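Local coordinates for protein glutathione S-transferase 2 (Heligmosomoides polygyrus, PDB 1TW9) that probably catalyses the conjugation of glutathione to electrophilic substrates, releasing a halide ion and a proton, as a member of the sigma-family glutathione transferases, at residues T137-L140 with K141-S144; K152-W155 with V156-L159; V164-M167 with T168-P172; K195-I198 with E199-P202. One frame throughout, in Å; residues are numbered along the deposited sequence.

In the fold
All four contacts are local, lying in the helical C-terminal domain of a glutathione transferase, in series along the chain. Contact 1 closes helix 119-142 and faces the second subunit through Lys138. Contacts 2 and 3 share helix 155-170: one caps its start, the other lies at its C-terminal end, with centres 18 Å apart. Contact 2 is the most central, 8 Å from the centre of the chain, and lies 14 Å from contact 1, centre to centre. Contact 4 ends helix 192-200 against the thioredoxin-like domain, which carries the glutathione site in this family; its nearest atoms are about 6 Å from contact 3, while its centre is 28 Å from that of contact 1.

Contact 1 (T137-L140 with K141-S144); sequences TKFL and KKNS. Unlike the reference sequence in segment 137-140: Leu140 (reference Pro).
Phe139 and Lys142 lie side by side and point the same way, the lysine running over one face of the ring. Its ammonium makes a cation-pi contact: NZ sits 4.6 Å from the centroid of the Phe139 ring and 14° off the ring normal. The methylene before it, Lys142 CE, stands over the rim on that face, 4.1 Å from Phe139 CD2. The chain gets there because CG is tucked between the backbone N and the carbonyl carbon (chi1 73°), after which the rest runs extended. A second lysine approaches differently. Lys141 crosses Thr137 at a slant, bends late in its chain, and brings NZ to 3.4 Å from Thr137 CG2. That is only a touch at the methyl, since the charge pairs with Glu180 of helix 179-189, while Thr137 OG1 is bonded to Leu133 O.

This is the C-terminal end of helix 119-142, in the all-helical domain of the glutathione transferase fold, and the backbone bonds register the ending. Lys141 N still makes a good helical bond to Thr137 O, at 2.7 Å. Lys142 N is shared weakly between Lys138 O and Phe139 O, 3.3 Å from each. Asn143 N then turns to Leu140 O at 3.1 Å, arriving well above the carbonyl plane, 62° out of it. The Leu140 side chain packs on Val181 and His184 of helix 179-189. Lys138 reaches outward instead, where its NZ bonds Pro47 O of the second subunit and its chain packs on Phe46 of that subunit; Lys138 NZ remains 6.8 Å from the like charge of Lys142 NZ.

Contact 2 (K152-W155 with V156-L159); sequences KISW and VDLL
The indole of Trp155 is met obliquely by Val156 N and by Leu159 CD2, the latter 4.4 Å from Trp155 CZ3, and the carboxylate of Asp157 offers OD2 to Ser154 N through its anti lone pair. This is the N-terminal cap of helix 155-170: Ser154 is the N-cap residue, and the Asp157 bond is one half of a capping box. The bond is short, 2.8 Å from Ser154 N to Asp157 OD2, with an N-H...O angle of 151°. The torsion of Asp157 (chi1 -69°), with CG anti to its own carbonyl carbon, swings the carboxylate back over the first turn to reach that N-H. Its other oxygen, OD1, takes bonds from Leu148 N and His184 NE2, tying the cap to the preceding loop and to helix 179-189. With an alanine in place of Asp157, Ser154 N would probably lose its capping acceptor, and Leu148 N and His184 NE2 theirs, leaving the loop less firmly held to the helix start.

Ile153 and Leu158 flank the cap, crossing at about a right angle; Ile153 CD1 lies 4.1 Å from Leu158 CD2. Residues just before the cap and one turn into the helix thus meet as a hydrophobic staple. The buried indole packs against helices 64-75 and 82-101 and on Val21 of helix 16-24. One water bridges the polar side, 2.7 Å from Ser154 OG and donating to Asp157 OD2 at 2.7 Å.

Contact 3 (V164-M167 with T168-P172); sequences VADM and TNRVP
Arg170 reaches back one helical turn to Asp166, and its chain can be followed outward. Its CB lies 3.6 Å from Met167 O; CG comes to 3.3 Å from Asp166 O; CD has Met167 CE at 4.0 Å. With CG anti to the carbonyl carbon (chi1 -60°) and the chain extended to NE, the head lands beside the carboxylate. NE donates to Asp166 OD1 at 3.0 Å in a salt bridge, meeting the syn side of that oxygen but 35° out of the carboxylate plane. The two flat groups are turned 74° apart, and NH2 goes on to Pro205 O in the C-terminal tail. An alanine at Asp166 would leave Arg170 NE without its carboxylate, and the guanidinium would probably be freer to turn.

The backbone here is the last part of helix 155-170. Val164 O is gripped twice by Thr168, from N at 2.9 Å and OG1 at 2.7 Å, on opposite faces of its plane. Val171 N closes on Met167 O at 2.7 Å as the chain leaves the helix. Chemically, the i to i+4 salt bridge rests on one bent N-H...O bond, out of both planes, so that much of the attraction is probably electrostatic.

Contact 4 (K195-I198 with E199-P202); sequences KKWI and ETRP
Backbone and torsions together bring Trp197 and Arg201 into contact: in Trp197, CG is anti to the backbone N (chi1 167°), laying the indole back along the helix end, and at Arg201 the backbone, leaving the helix, points CB at the ring, while chi1 61° sends CG on past Trp197 O and Ile198 O and carries the chain alongside Ile198. The result is a CH-pi contact, Arg201 CB lying over one face 3.7 Å from the centroid of the six-membered ring of Trp197. The arginine runs extended from CG to NE and crosses the indole at about a right angle; ring and guanidinium planes are 85° apart, not stacked. The guanidinium finds an aliphatic cover in Ile198: CG1 is over one face, and CG2 is 3.8 Å from Arg201 NH1. Pro202 adds a looser touch, its CD 4.4 Å from Trp197 CH2.

The backbone unwinds at the same place. Thr200 OG1 donates to Lys196 O at 2.9 Å, Thr200 N bonds Trp197 O at 3.1 Å, and Arg201 N reaches Trp197 O only weakly. A water donates to Ile198 O and to Arg201 O, 2.7 Å from each, bridging the helix end to the departing chain. Outside these segments, Arg201 NH2 pairs with Glu16 and Glu162, while Trp197 NE1 also bonds Glu16. Because Glu16 begins helix 16-24 of the thioredoxin-like domain, this C-terminal helix end forms part of the interface between the two domains of the glutathione transferase fold.

Contact 1 (T137-L140 with K141-S144)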
loop_
_atom_site.group_PDB
_atom_site.type_symbol
_atom_site.label_atom_id
_atom_site.label_comp_id
_atom_site.label_asym_id
_atom_site.label_seq_id
_atom_site.Cartn_x
_atom_site.Cartn_y
_atom_site.Cartn_z
ATOM N N THR A 137 9.953 -15.944 -5.860
ATOM C CA THR A 137 10.706 -17.190 -5.689
ATOM C C THR A 137 11.870 -17.062 -4.691
ATOM O O THR A 137 12.104 -17.944 -3.839
ATOM C CB THR A 137 11.205 -17.650 -7.036
ATOM O OG1 THR A 137 10.060 -17.977 -7.856
ATOM C CG2 THR A 137 11.954 -18.970 -6.881
ATOM N N LYS A 138 12.557 -15.929 -4.751
ATOM C CA LYS A 138 13.625 -15.617 -3.828
ATOM C C LYS A 138 13.106 -15.576 -2.382
ATOM O O LYS A 138 13.731 -16.149 -1.530
ATOM C CB LYS A 138 14.273 -14.317 -4.272
ATOM C CG LYS A 138 15.158 -13.683 -3.370
ATOM C CD LYS A 138 15.784 -12.435 -4.065
ATOM C CE LYS A 138 14.876 -11.144 -3.985
ATOM N NZ LYS A 138 15.710 -10.052 -4.648
ATOM N N PHE A 139 11.943 -14.969 -2.152
ATOM C CA PHE A 139 11.330 -14.991 -0.841
ATOM C C PHE A 139 10.923 -16.423 -0.402
ATOM O O PHE A 139 11.203 -16.842 0.734
ATOM C CB PHE A 139 10.150 -14.012 -0.810
ATOM C CG PHE A 139 10.567 -12.601 -0.556
ATOM C CD1 PHE A 139 11.082 -11.817 -1.543
ATOM C CD2 PHE A 139 10.422 -12.034 0.726
ATOM C CE1 PHE A 139 11.433 -10.492 -1.332
ATOM C CE2 PHE A 139 10.817 -10.709 0.950
ATOM C CZ PHE A 139 11.329 -9.936 -0.054
ATOM N N LEU A 140 10.274 -17.170 -1.298
ATOM C CA LEU A 140 9.915 -18.555 -0.990
ATOM C C LEU A 140 11.127 -19.383 -0.662
ATOM O O LEU A 140 11.164 -20.175 0.320
ATOM C CB LEU A 140 9.180 -19.188 -2.151
ATOM C CG LEU A 140 7.874 -18.484 -2.420
ATOM C CD1 LEU A 140 7.188 -18.835 -3.755
ATOM C CD2 LEU A 140 6.868 -18.760 -1.301
ATOM N N LYS A 141 12.147 -19.291 -1.474
ATOM C CA LYS A 141 13.191 -20.246 -1.234
ATOM C C LYS A 141 14.054 -19.926 0.015
ATOM O O LYS A 141 14.724 -20.807 0.532
ATOM C CB LYS A 141 13.931 -20.626 -2.478
ATOM C CG LYS A 141 14.725 -19.591 -3.122
ATOM C CD LYS A 141 14.872 -19.974 -4.635
ATOM C CE LYS A 141 14.827 -21.468 -4.954
ATOM N NZ LYS A 141 13.881 -21.683 -6.099
ATOM N N LYS A 142 13.967 -18.710 0.546
ATOM C CA LYS A 142 14.700 -18.439 1.790
ATOM C C LYS A 142 13.910 -18.713 3.038
ATOM O O LYS A 142 14.453 -18.610 4.139
ATOM C CB LYS A 142 15.253 -17.035 1.808
ATOM C CG LYS A 142 14.277 -15.957 2.014
ATOM C CD LYS A 142 15.016 -14.647 1.943
ATOM C CE LYS A 142 14.090 -13.464 1.836
ATOM N NZ LYS A 142 14.944 -12.210 1.744
ATOM N N ASN A 143 12.657 -19.122 2.864
ATOM C CA ASN A 143 11.765 -19.422 3.969
ATOM C C ASN A 143 11.320 -20.896 3.953
ATOM O O ASN A 143 10.614 -21.327 3.032
ATOM C CB ASN A 143 10.595 -18.483 3.792
ATOM C CG ASN A 143 9.651 -18.437 5.006
ATOM O OD1 ASN A 143 8.727 -17.620 5.055
ATOM N ND2 ASN A 143 9.872 -19.300 5.966
ATOM N N SER A 144 11.709 -21.666 4.961
ATOM C CA SER A 144 11.408 -23.098 4.985
ATOM C C SER A 144 9.930 -23.479 5.187
ATOM O O SER A 144 9.551 -24.637 5.018
ATOM C CB SER A 144 12.242 -23.779 6.091
ATOM O OG SER A 144 11.789 -23.364 7.365
#

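Contact 2 (K152-W155 with V156-L159)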
loop_
_atom_site.group_PDB
_atom_site.type_symbol
_atom_site.label_atom_id
_atom_site.label_comp_id
_atom_site.label_asym_id
_atom_site.label_seq_id
_atom_site.Cartn_x
_atom_site.Cartn_y
_atom_site.Cartn_z
ATOM N N LYS A 152 3.659 -18.618 9.073
ATOM C CA LYS A 152 2.222 -18.749 9.034
ATOM C C LYS A 152 1.687 -17.994 7.855
ATOM O O LYS A 152 2.320 -17.082 7.307
ATOM C CB LYS A 152 1.688 -18.162 10.321
ATOM C CG LYS A 152 0.235 -18.177 10.519
ATOM C CD LYS A 152 -0.060 -17.430 11.823
ATOM C CE LYS A 152 -1.582 -17.448 12.173
ATOM N NZ LYS A 152 -2.018 -16.523 13.267
ATOM N N ILE A 153 0.533 -18.403 7.404
ATOM C CA ILE A 153 -0.102 -17.813 6.250
ATOM C C ILE A 153 -0.376 -16.362 6.528
ATOM O O ILE A 153 -0.738 -15.972 7.690
ATOM C CB ILE A 153 -1.404 -18.587 5.953
ATOM C CG1 ILE A 153 -2.042 -18.170 4.624
ATOM C CG2 ILE A 153 -2.416 -18.436 7.050
ATOM C CD1 ILE A 153 -3.116 -19.110 4.043
ATOM N N SER A 154 -0.232 -15.526 5.493
ATOM C CA SER A 154 -0.547 -14.100 5.647
ATOM C C SER A 154 -1.411 -13.670 4.467
ATOM O O SER A 154 -1.491 -14.380 3.437
ATOM C CB SER A 154 0.675 -13.230 5.692
ATOM O OG SER A 154 1.382 -13.273 4.463
ATOM N N TRP A 155 -1.893 -12.446 4.558
ATOM C CA TRP A 155 -2.799 -11.928 3.460
ATOM C C TRP A 155 -2.064 -11.796 2.135
ATOM O O TRP A 155 -2.708 -11.946 1.048
ATOM C CB TRP A 155 -3.423 -10.609 3.850
ATOM C CG TRP A 155 -2.491 -9.467 4.092
ATOM C CD1 TRP A 155 -1.775 -9.177 5.241
ATOM C CD2 TRP A 155 -2.287 -8.351 3.212
ATOM N NE1 TRP A 155 -1.117 -7.964 5.092
ATOM C CE2 TRP A 155 -1.376 -7.467 3.840
ATOM C CE3 TRP A 155 -2.677 -8.077 1.907
ATOM C CZ2 TRP A 155 -0.920 -6.291 3.232
ATOM C CZ3 TRP A 155 -2.242 -6.893 1.333
ATOM C CH2 TRP A 155 -1.389 -6.024 1.990
ATOM N N VAL A 156 -0.769 -11.578 2.157
ATOM C CA VAL A 156 -0.016 -11.486 0.850
ATOM C C VAL A 156 0.108 -12.887 0.233
ATOM O O VAL A 156 0.091 -13.029 -0.986
ATOM C CB VAL A 156 1.352 -10.776 0.897
ATOM C CG1 VAL A 156 2.441 -11.655 1.605
ATOM C CG2 VAL A 156 1.764 -10.379 -0.510
ATOM N N ASP A 157 0.206 -13.955 1.026
ATOM C CA ASP A 157 0.105 -15.313 0.461
ATOM C C ASP A 157 -1.223 -15.492 -0.317
ATOM O O ASP A 157 -1.239 -16.018 -1.433
ATOM C CB ASP A 157 0.141 -16.367 1.536
ATOM C CG ASP A 157 1.452 -16.489 2.197
ATOM O OD1 ASP A 157 2.523 -16.666 1.509
ATOM O OD2 ASP A 157 1.455 -16.462 3.487
ATOM N N LEU A 158 -2.322 -15.072 0.286
ATOM C CA LEU A 158 -3.636 -15.070 -0.344
ATOM C C LEU A 158 -3.687 -14.257 -1.621
ATOM O O LEU A 158 -4.274 -14.726 -2.625
ATOM C CB LEU A 158 -4.808 -14.604 0.588
ATOM C CG LEU A 158 -4.986 -15.324 1.885
ATOM C CD1 LEU A 158 -5.956 -14.639 2.740
ATOM C CD2 LEU A 158 -5.334 -16.710 1.639
ATOM N N LEU A 159 -3.119 -13.060 -1.618
ATOM C CA LEU A 159 -3.184 -12.176 -2.761
ATOM C C LEU A 159 -2.367 -12.796 -3.937
ATOM O O LEU A 159 -2.846 -12.822 -5.077
ATOM C CB LEU A 159 -2.590 -10.862 -2.304
ATOM C CG LEU A 159 -2.539 -9.721 -3.272
ATOM C CD1 LEU A 159 -3.957 -9.304 -3.628
ATOM C CD2 LEU A 159 -1.780 -8.576 -2.713
HETATM O O HOH W 1 3.412 -15.044 4.599
#

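Contact 3 (V164-M167 with T168-P172)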
loop_
_atom_site.group_PDB
_atom_site.type_symbol
_atom_site.label_atom_id
_atom_site.label_comp_id
_atom_site.label_asym_id
_atom_site.label_seq_id
_atom_site.Cartn_x
_atom_site.Cartn_y
_atom_site.Cartn_z
ATOM N N VAL A 164 -1.911 -15.913 -9.140
ATOM C CA VAL A 164 -1.220 -16.986 -9.839
ATOM C C VAL A 164 -2.215 -18.037 -10.365
ATOM O O VAL A 164 -2.072 -18.497 -11.496
ATOM C CB VAL A 164 -0.080 -17.565 -8.921
ATOM C CG1 VAL A 164 0.534 -18.827 -9.546
ATOM C CG2 VAL A 164 0.972 -16.498 -8.693
ATOM N N ALA A 165 -3.231 -18.366 -9.572
ATOM C CA ALA A 165 -4.282 -19.292 -9.976
ATOM C C ALA A 165 -5.049 -18.769 -11.153
ATOM O O ALA A 165 -5.284 -19.460 -12.158
ATOM C CB ALA A 165 -5.247 -19.573 -8.796
ATOM N N ASP A 166 -5.424 -17.507 -11.047
ATOM C CA ASP A 166 -6.147 -16.836 -12.084
ATOM C C ASP A 166 -5.358 -16.763 -13.379
ATOM O O ASP A 166 -5.881 -17.140 -14.444
ATOM C CB ASP A 166 -6.432 -15.429 -11.646
ATOM C CG ASP A 166 -7.205 -14.636 -12.681
ATOM O OD1 ASP A 166 -7.985 -15.196 -13.477
ATOM O OD2 ASP A 166 -7.066 -13.399 -12.751
ATOM N N MET A 167 -4.132 -16.266 -13.315
ATOM C CA MET A 167 -3.313 -16.187 -14.540
ATOM C C MET A 167 -3.030 -17.565 -15.145
ATOM O O MET A 167 -2.973 -17.696 -16.387
ATOM C CB MET A 167 -2.005 -15.452 -14.262
ATOM C CG MET A 167 -2.158 -14.000 -13.843
ATOM S SD MET A 167 -3.021 -13.029 -15.112
ATOM C CE MET A 167 -4.587 -13.013 -14.272
ATOM N N THR A 168 -2.774 -18.577 -14.306
ATOM C CA THR A 168 -2.481 -19.910 -14.828
ATOM C C THR A 168 -3.721 -20.509 -15.462
ATOM O O THR A 168 -3.628 -21.205 -16.425
ATOM C CB THR A 168 -1.935 -20.818 -13.758
ATOM O OG1 THR A 168 -0.792 -20.207 -13.187
ATOM C CG2 THR A 168 -1.398 -22.141 -14.320
ATOM N N ASN A 169 -4.894 -20.252 -14.914
ATOM C CA ASN A 169 -6.135 -20.618 -15.623
ATOM C C ASN A 169 -6.198 -20.001 -17.022
ATOM O O ASN A 169 -6.501 -20.689 -18.006
ATOM C CB ASN A 169 -7.381 -20.238 -14.818
ATOM C CG ASN A 169 -7.596 -21.146 -13.663
ATOM O OD1 ASN A 169 -7.181 -22.308 -13.710
ATOM N ND2 ASN A 169 -8.287 -20.659 -12.618
ATOM N N ARG A 170 -5.853 -18.733 -17.136
ATOM C CA ARG A 170 -5.933 -18.040 -18.426
ATOM C C ARG A 170 -4.800 -18.399 -19.402
ATOM O O ARG A 170 -4.997 -18.523 -20.615
ATOM C CB ARG A 170 -5.885 -16.541 -18.172
ATOM C CG ARG A 170 -6.991 -16.021 -17.320
ATOM C CD ARG A 170 -6.884 -14.547 -17.104
ATOM N NE ARG A 170 -7.898 -14.011 -16.222
ATOM C CZ ARG A 170 -9.127 -13.598 -16.597
ATOM N NH1 ARG A 170 -9.546 -13.661 -17.849
ATOM N NH2 ARG A 170 -9.946 -13.104 -15.675
ATOM N N VAL A 171 -3.613 -18.560 -18.847
ATOM C CA VAL A 171 -2.393 -18.771 -19.576
ATOM C C VAL A 171 -1.613 -19.876 -18.881
ATOM O O VAL A 171 -0.803 -19.575 -17.968
ATOM C CB VAL A 171 -1.584 -17.484 -19.591
ATOM C CG1 VAL A 171 -0.232 -17.675 -20.281
ATOM C CG2 VAL A 171 -2.408 -16.343 -20.288
ATOM N N PRO A 172 -1.857 -21.144 -19.263
ATOM C CA PRO A 172 -1.183 -22.289 -18.620
ATOM C C PRO A 172 0.324 -22.140 -18.462
ATOM O O PRO A 172 0.862 -22.585 -17.432
ATOM C CB PRO A 172 -1.509 -23.447 -19.551
ATOM C CG PRO A 172 -2.827 -23.114 -20.080
ATOM C CD PRO A 172 -2.837 -21.606 -20.262
HETATM O O HOH W 2 -4.657 -22.294 -11.874
#

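Contact 4 (K195-I198 with E199-P202)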
loop_
_atom_site.group_PDB
_atom_site.type_symbol
_atom_site.label_atom_id
_atom_site.label_comp_id
_atom_site.label_asym_id
_atom_site.label_seq_id
_atom_site.Cartn_x
_atom_site.Cartn_y
_atom_site.Cartn_z
ATOM N N LYS A 195 -10.092 -23.207 0.281
ATOM C CA LYS A 195 -10.644 -24.175 -0.666
ATOM C C LYS A 195 -12.136 -24.159 -0.667
ATOM O O LYS A 195 -12.745 -24.139 -1.713
ATOM C CB LYS A 195 -10.194 -25.577 -0.261
ATOM C CG LYS A 195 -10.546 -26.717 -1.227
ATOM C CD LYS A 195 -9.987 -28.056 -0.708
ATOM C CE LYS A 195 -10.538 -29.261 -1.491
ATOM N NZ LYS A 195 -9.561 -30.364 -1.566
ATOM N N LYS A 196 -12.703 -24.138 0.533
ATOM C CA LYS A 196 -14.174 -24.089 0.684
ATOM C C LYS A 196 -14.759 -22.826 0.064
ATOM O O LYS A 196 -15.798 -22.866 -0.659
ATOM C CB LYS A 196 -14.541 -24.097 2.139
ATOM C CG LYS A 196 -16.036 -24.155 2.381
ATOM C CD LYS A 196 -16.323 -23.761 3.812
ATOM C CE LYS A 196 -17.651 -24.315 4.361
ATOM N NZ LYS A 196 -18.131 -23.508 5.534
ATOM N N TRP A 197 -14.102 -21.708 0.282
ATOM C CA TRP A 197 -14.573 -20.436 -0.277
ATOM C C TRP A 197 -14.469 -20.498 -1.810
ATOM O O TRP A 197 -15.388 -20.083 -2.499
ATOM C CB TRP A 197 -13.784 -19.234 0.251
ATOM C CG TRP A 197 -14.034 -17.989 -0.524
ATOM C CD1 TRP A 197 -13.162 -17.362 -1.308
ATOM C CD2 TRP A 197 -15.274 -17.269 -0.643
ATOM N NE1 TRP A 197 -13.737 -16.271 -1.910
ATOM C CE2 TRP A 197 -15.049 -16.188 -1.497
ATOM C CE3 TRP A 197 -16.575 -17.451 -0.150
ATOM C CZ2 TRP A 197 -16.053 -15.297 -1.873
ATOM C CZ3 TRP A 197 -17.520 -16.503 -0.491
ATOM C CH2 TRP A 197 -17.273 -15.497 -1.373
ATOM N N ILE A 198 -13.351 -20.980 -2.318
ATOM C CA ILE A 198 -13.166 -21.057 -3.782
ATOM C C ILE A 198 -14.213 -21.936 -4.434
ATOM O O ILE A 198 -14.803 -21.558 -5.513
ATOM C CB ILE A 198 -11.737 -21.451 -4.126
ATOM C CG1 ILE A 198 -10.793 -20.325 -3.701
ATOM C CG2 ILE A 198 -11.646 -21.779 -5.607
ATOM C CD1 ILE A 198 -9.352 -20.706 -3.843
ATOM N N GLU A 199 -14.578 -23.042 -3.761
ATOM C CA GLU A 199 -15.583 -23.949 -4.254
ATOM C C GLU A 199 -16.959 -23.336 -4.286
ATOM O O GLU A 199 -17.769 -23.790 -5.101
ATOM C CB GLU A 199 -15.678 -25.198 -3.376
ATOM C CG GLU A 199 -14.466 -26.061 -3.449
ATOM C CD GLU A 199 -14.524 -27.202 -2.448
ATOM O OE1 GLU A 199 -15.409 -27.215 -1.525
ATOM O OE2 GLU A 199 -13.664 -28.062 -2.589
ATOM N N THR A 200 -17.219 -22.362 -3.409
ATOM C CA THR A 200 -18.525 -21.772 -3.195
ATOM C C THR A 200 -18.755 -20.333 -3.649
ATOM O O THR A 200 -19.916 -19.880 -3.676
ATOM C CB THR A 200 -18.980 -21.881 -1.744
ATOM O OG1 THR A 200 -18.122 -21.142 -0.881
ATOM C CG2 THR A 200 -18.905 -23.305 -1.266
ATOM N N ARG A 201 -17.711 -19.645 -4.064
ATOM C CA ARG A 201 -17.875 -18.239 -4.422
ATOM C C ARG A 201 -18.620 -18.178 -5.746
ATOM O O ARG A 201 -18.591 -19.122 -6.505
ATOM C CB ARG A 201 -16.542 -17.524 -4.519
ATOM C CG ARG A 201 -15.659 -18.078 -5.530
ATOM C CD ARG A 201 -14.320 -17.400 -5.487
ATOM N NE ARG A 201 -13.466 -18.009 -6.475
ATOM C CZ ARG A 201 -12.179 -17.807 -6.548
ATOM N NH1 ARG A 201 -11.481 -18.452 -7.478
ATOM N NH2 ARG A 201 -11.561 -17.005 -5.723
ATOM N N PRO A 202 -19.262 -17.049 -6.035
ATOM C CA PRO A 202 -19.856 -16.815 -7.355
ATOM C C PRO A 202 -18.823 -16.918 -8.441
ATOM O O PRO A 202 -17.694 -16.412 -8.241
ATOM C CB PRO A 202 -20.392 -15.391 -7.236
ATOM C CG PRO A 202 -20.690 -15.225 -5.763
ATOM C CD PRO A 202 -19.534 -15.915 -5.116
HETATM O O HOH W 3 -16.816 -21.002 -7.252
#